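PDB 4HWX: neutral proteinase inhibitor ScNPI from Streptomyces caespitosus, which inhibits serine endopeptidases, probably of the subtilisin type, and, with a second face of its single domain, probably a metallopeptidase as well. Local coordinates for residues L30-T35 with A45-L50. Sequence-based numbering, arbitrary orientation.
Sequences LSCAYT and AACDAL
Cys32, at the end of strand 23-32, and Cys47, on helix 43-52, are joined by a disulfide with SG 2.0 Å from SG and chi3 at -84°, near the relaxed right angle of a left-handed bridge. Both sulfurs lie beside their own backbone N, and the CA atoms of Cys32 and Cys47 stand 5.8 Å apart. Leu30, two residues earlier on the same side of the strand, packs beside the bridge. With CG anti to the backbone N (chi1 -175°), it rests CD1 3.8 Å from Cys47 SG, while CD2 reaches Ala46 CB and meets Leu50 CD1 tip to tip, each at 3.7 Å. The small methyl of Ala46 helps the axes of 30-32 and 45-50 approach to 8.7 Å, and Leu50, one turn on, offers a longer branched chain that reaches Leu30. Cut back to an alanine, Leu30 would lose both methyls, which would probably open a gap beside the disulfide and take from Ala46 and Leu50 the methyl they share. Ser31 turns the other way, where it packs on Thr39 of the second subunit. The axes of 30-32 and 45-50 cross at -70°, with the helix over one face of the antiparallel sheet of this subtilisin-inhibitor fold, where Phe11 of adjacent strand 8-15 touches both Leu30 and Leu50.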
loop_
_atom_site.group_PDB
_atom_site.type_symbol
_atom_site.label_atom_id
_atom_site.label_comp_id
_atom_site.label_asym_id
_atom_site.label_seq_id
_atom_site.Cartn_x
_atom_site.Cartn_y
_atom_site.Cartn_z
ATOM N N LEU A 30 4.624 -3.844 -5.124
ATOM C CA LEU A 30 4.297 -4.825 -6.155
ATOM C C LEU A 30 3.164 -4.331 -7.039
ATOM O O LEU A 30 2.130 -3.855 -6.559
ATOM C CB LEU A 30 3.921 -6.178 -5.535
ATOM C CG LEU A 30 3.668 -7.316 -6.541
ATOM C CD1 LEU A 30 4.952 -7.756 -7.208
ATOM C CD2 LEU A 30 3.002 -8.506 -5.873
ATOM N N SER A 31 3.378 -4.438 -8.340
ATOM C CA SER A 31 2.394 -4.092 -9.341
ATOM C C SER A 31 2.250 -5.285 -10.245
ATOM O O SER A 31 3.271 -5.883 -10.590
ATOM C CB SER A 31 2.817 -2.849 -10.114
ATOM O OG SER A 31 1.909 -2.630 -11.179
ATOM N N CYS A 32 1.004 -5.686 -10.562
ATOM C CA CYS A 32 0.735 -6.855 -11.414
ATOM C C CYS A 32 -0.137 -6.452 -12.587
ATOM O O CYS A 32 -1.309 -6.113 -12.400
ATOM C CB CYS A 32 0.102 -8.001 -10.620
ATOM S SG CYS A 32 0.938 -8.371 -9.054
ATOM N N ALA A 33 0.449 -6.490 -13.801
ATOM C CA ALA A 33 -0.191 -6.156 -15.090
ATOM C C ALA A 33 0.605 -6.840 -16.230
ATOM O O ALA A 33 0.984 -8.005 -16.049
ATOM C CB ALA A 33 -0.241 -4.635 -15.264
ATOM N N TYR A 34 0.876 -6.151 -17.387
ATOM C CA TYR A 34 1.674 -6.730 -18.481
ATOM C C TYR A 34 3.064 -7.056 -17.952
ATOM O O TYR A 34 3.628 -8.104 -18.271
ATOM C CB TYR A 34 1.733 -5.790 -19.703
ATOM C CG TYR A 34 0.460 -5.866 -20.515
ATOM C CD1 TYR A 34 0.349 -6.744 -21.590
ATOM C CD2 TYR A 34 -0.673 -5.150 -20.138
ATOM C CE1 TYR A 34 -0.839 -6.860 -22.307
ATOM C CE2 TYR A 34 -1.870 -5.269 -20.840
ATOM C CZ TYR A 34 -1.949 -6.123 -21.927
ATOM O OH TYR A 34 -3.135 -6.253 -22.606
ATOM N N THR A 35 3.574 -6.176 -17.083
ATOM C CA THR A 35 4.814 -6.404 -16.377
ATOM C C THR A 35 4.457 -6.657 -14.917
ATOM O O THR A 35 3.403 -6.232 -14.427
ATOM C CB THR A 35 5.793 -5.222 -16.529
ATOM O OG1 THR A 35 5.150 -4.037 -16.073
ATOM C CG2 THR A 35 6.284 -5.033 -17.967
ATOM N N ALA A 45 6.218 -14.164 -9.449
ATOM C CA ALA A 45 5.882 -15.248 -8.524
ATOM C C ALA A 45 4.934 -14.760 -7.392
ATOM O O ALA A 45 3.980 -15.474 -7.039
ATOM C CB ALA A 45 7.151 -15.851 -7.940
ATOM N N ALA A 46 5.171 -13.532 -6.862
ATOM C CA ALA A 46 4.310 -12.921 -5.832
ATOM C C ALA A 46 2.910 -12.612 -6.435
ATOM O O ALA A 46 1.902 -12.945 -5.818
ATOM C CB ALA A 46 4.964 -11.648 -5.296
ATOM N N CYS A 47 2.854 -12.056 -7.665
ATOM C CA CYS A 47 1.590 -11.776 -8.378
ATOM C C CYS A 47 0.752 -13.045 -8.539
ATOM O O CYS A 47 -0.441 -13.011 -8.223
ATOM C CB CYS A 47 1.861 -11.134 -9.732
ATOM S SG CYS A 47 2.557 -9.472 -9.604
ATOM N N ASP A 48 1.382 -14.161 -9.006
ATOM C CA ASP A 48 0.752 -15.485 -9.172
ATOM C C ASP A 48 0.186 -15.969 -7.824
ATOM O O ASP A 48 -0.946 -16.460 -7.761
ATOM C CB ASP A 48 1.773 -16.532 -9.689
ATOM C CG ASP A 48 2.404 -16.331 -11.062
ATOM O OD1 ASP A 48 1.773 -15.692 -11.916
ATOM O OD2 ASP A 48 3.535 -16.848 -11.281
ATOM N N ALA A 49 1.001 -15.843 -6.751
ATOM C CA ALA A 49 0.634 -16.269 -5.388
ATOM C C ALA A 49 -0.590 -15.492 -4.886
ATOM O O ALA A 49 -1.529 -16.110 -4.372
ATOM C CB ALA A 49 1.808 -16.100 -4.435
ATOM N N LEU A 50 -0.635 -14.168 -5.145
ATOM C CA LEU A 50 -1.787 -13.322 -4.778
ATOM C C LEU A 50 -3.037 -13.736 -5.540
ATOM O O LEU A 50 -4.112 -13.893 -4.949
ATOM C CB LEU A 50 -1.473 -11.841 -5.056
ATOM C CG LEU A 50 -0.492 -11.185 -4.110
ATOM C CD1 LEU A 50 -0.231 -9.752 -4.549
ATOM C CD2 LEU A 50 -0.993 -11.246 -2.662
#